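Local coordinates for protein molinate hydrolase (Gulosibacter molinativorax, PDB 4UB9) that hydrolyses the thiocarbamate herbicide molinate, as a zinc-binding member of the amidohydrolase family, at residues A[91-96]-A[421-426]. Numbering follows the deposited sequence.
Sequences PGLVNG and AGTANP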
ATOM      1  N   PRO A  91     -42.240 -26.353   1.004  1.00 35.98           N
ATOM      2  CA  PRO A  91     -42.303 -25.514   2.178  1.00 36.49           C
ATOM      3  C   PRO A  91     -41.651 -24.211   1.851  1.00 33.41           C
ATOM      4  O   PRO A  91     -40.877 -24.126   0.916  1.00 31.69           O
ATOM      5  CB  PRO A  91     -41.476 -26.275   3.218  1.00 41.21           C
ATOM      6  CG  PRO A  91     -41.167 -27.603   2.616  1.00 41.57           C
ATOM      7  CD  PRO A  91     -41.260 -27.425   1.157  1.00 38.94           C
ATOM      8  N   GLY A  92     -41.941 -23.205   2.650  1.00 35.48           N
ATOM      9  CA  GLY A  92     -41.165 -21.962   2.582  1.00 37.46           C
ATOM     10  C   GLY A  92     -39.656 -22.276   2.623  1.00 38.26           C
ATOM     11  O   GLY A  92     -39.190 -23.079   3.457  1.00 34.85           O
ATOM     12  N   LEU A  93     -38.909 -21.706   1.691  1.00 33.75           N
ATOM     13  CA  LEU A  93     -37.488 -21.978   1.620  1.00 35.58           C
ATOM     14  C   LEU A  93     -36.757 -21.314   2.791  1.00 36.48           C
ATOM     15  O   LEU A  93     -37.211 -20.302   3.357  1.00 31.87           O
ATOM     16  CB  LEU A  93     -36.886 -21.573   0.279  1.00 35.39           C
ATOM     17  CG  LEU A  93     -37.569 -22.233  -0.932  1.00 38.23           C
ATOM     18  CD1 LEU A  93     -36.950 -21.771  -2.237  1.00 37.25           C
ATOM     19  CD2 LEU A  93     -37.532 -23.733  -0.866  1.00 37.01           C
ATOM     20  N   VAL A  94     -35.604 -21.896   3.112  1.00 34.10           N
ATOM     21  CA  VAL A  94     -34.840 -21.522   4.313  1.00 34.38           C
ATOM     22  C   VAL A  94     -33.366 -21.449   4.025  1.00 33.16           C
ATOM     23  O   VAL A  94     -32.763 -22.391   3.481  1.00 33.90           O
ATOM     24  CB  VAL A  94     -35.061 -22.543   5.453  1.00 38.02           C
ATOM     25  CG1 VAL A  94     -34.310 -22.117   6.710  1.00 39.48           C
ATOM     26  CG2 VAL A  94     -36.548 -22.695   5.763  1.00 36.56           C
ATOM     27  N   ASN A  95     -32.779 -20.321   4.387  1.00 32.97           N
ATOM     28  CA  ASN A  95     -31.348 -20.107   4.154  1.00 32.60           C
ATOM     29  C   ASN A  95     -30.637 -20.107   5.489  1.00 32.00           C
ATOM     30  O   ASN A  95     -30.879 -19.240   6.330  1.00 33.83           O
ATOM     31  CB  ASN A  95     -31.085 -18.776   3.431  1.00 31.83           C
ATOM     32  CG  ASN A  95     -29.688 -18.688   2.843  1.00 32.89           C
ATOM     33  OD1 ASN A  95     -28.687 -19.127   3.452  1.00 32.80           O
ATOM     34  ND2 ASN A  95     -29.595 -18.118   1.634  1.00 33.37           N
ATOM     35  N   GLY A  96     -29.682 -21.015   5.629  1.00 33.56           N
ATOM     36  CA  GLY A  96     -28.955 -21.194   6.893  1.00 32.94           C
ATOM     37  C   GLY A  96     -27.823 -20.227   7.199  1.00 33.36           C
ATOM     38  O   GLY A  96     -27.250 -20.260   8.285  1.00 35.26           O
ATOM     39  N   ALA A 421     -31.831 -29.745   2.221  1.00 32.50           N
ATOM     40  CA  ALA A 421     -30.759 -28.891   2.690  1.00 32.61           C
ATOM     41  C   ALA A 421     -31.215 -27.452   2.785  1.00 32.28           C
ATOM     42  O   ALA A 421     -30.787 -26.721   3.662  1.00 35.66           O
ATOM     43  CB  ALA A 421     -29.536 -28.990   1.809  1.00 31.98           C
ATOM     44  N   GLY A 422     -32.139 -27.084   1.921  1.00 33.65           N
ATOM     45  CA  GLY A 422     -32.679 -25.754   1.881  1.00 32.14           C
ATOM     46  C   GLY A 422     -34.024 -25.583   2.529  1.00 33.48           C
ATOM     47  O   GLY A 422     -34.639 -24.563   2.361  1.00 35.83           O
ATOM     48  N   THR A 423     -34.520 -26.604   3.201  1.00 33.39           N
ATOM     49  CA  THR A 423     -35.790 -26.491   3.888  1.00 33.53           C
ATOM     50  C   THR A 423     -35.753 -26.994   5.309  1.00 36.05           C
ATOM     51  O   THR A 423     -35.617 -26.241   6.239  1.00 37.02           O
ATOM     52  CB  THR A 423     -36.915 -27.228   3.140  1.00 36.26           C
ATOM     53  OG1 THR A 423     -36.421 -28.448   2.604  1.00 32.18           O
ATOM     54  CG2 THR A 423     -37.433 -26.387   2.032  1.00 39.34           C
ATOM     55  N   ALA A 424     -35.910 -28.294   5.445  1.00 32.93           N
ATOM     56  CA  ALA A 424     -35.942 -28.962   6.714  1.00 35.77           C
ATOM     57  C   ALA A 424     -34.637 -28.928   7.476  1.00 33.72           C
ATOM     58  O   ALA A 424     -34.637 -28.796   8.661  1.00 32.05           O
ATOM     59  CB  ALA A 424     -36.417 -30.384   6.537  1.00 39.24           C
ATOM     60  N   ASN A 425     -33.532 -29.086   6.778  1.00 33.72           N
ATOM     61  CA  ASN A 425     -32.251 -29.257   7.424  1.00 32.89           C
ATOM     62  C   ASN A 425     -31.723 -28.088   8.249  1.00 33.89           C
ATOM     63  O   ASN A 425     -31.283 -28.288   9.346  1.00 36.72           O
ATOM     64  CB  ASN A 425     -31.225 -29.754   6.413  1.00 31.25           C
ATOM     65  CG  ASN A 425     -31.565 -31.122   5.847  1.00 31.56           C
ATOM     66  OD1 ASN A 425     -30.850 -31.638   5.037  1.00 34.17           O
ATOM     67  ND2 ASN A 425     -32.657 -31.690   6.268  1.00 33.06           N
ATOM     68  N   PRO A 426     -31.817 -26.869   7.744  1.00 35.82           N
ATOM     69  CA  PRO A 426     -31.458 -25.714   8.546  1.00 36.17           C
ATOM     70  C   PRO A 426     -32.356 -25.606   9.755  1.00 36.36           C
ATOM     71  O   PRO A 426     -31.892 -25.321  10.836  1.00 41.10           O
ATOM     72  CB  PRO A 426     -31.726 -24.531   7.627  1.00 34.46           C
ATOM     73  CG  PRO A 426     -31.893 -25.091   6.278  1.00 35.04           C
ATOM     74  CD  PRO A 426     -32.227 -26.519   6.376  1.00 36.68           C
TER
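Val94 settles over the bend between helices 415-421 and 424-429. Its CB lies 3.7 Å from Gly422 O, and its two methyls then part. Val94 CG1, anti to the backbone N (chi1 -178°), runs to the ring of Pro426, where it meets Pro426 CB at 3.7 Å; Val94 CG2 lies 3.7 Å from Thr423 O. A branched residue suits this place because one methyl serves the helix start and the other the bend. The backbone adds a hydrogen bond, Val94 N to Gly422 O at 2.9 Å, somewhat bent (146° at the hydrogen), the donor tilted 25° from the carbonyl plane. Leaving the helix at Gly422, the chain turns this carbonyl to the strand; a side chain here would lie beside Val94 O. Thr423 divides its work: OG1 turns back to bond Ile419 O in the preceding helix, leaving the methyl CG2 for Leu93 CD2 (3.9 Å) and Pro91 CG (4.0 Å). Pro426 fits the first turn of a helix, where a missing N-H costs no helical bond. The touching residues are all buried, and the helix junction packs on strand 88-95 of the amidohydrolase fold, which pairs with strand 138-143, while strand 368-370 touches Pro426 and helix 400-410 touches Leu93.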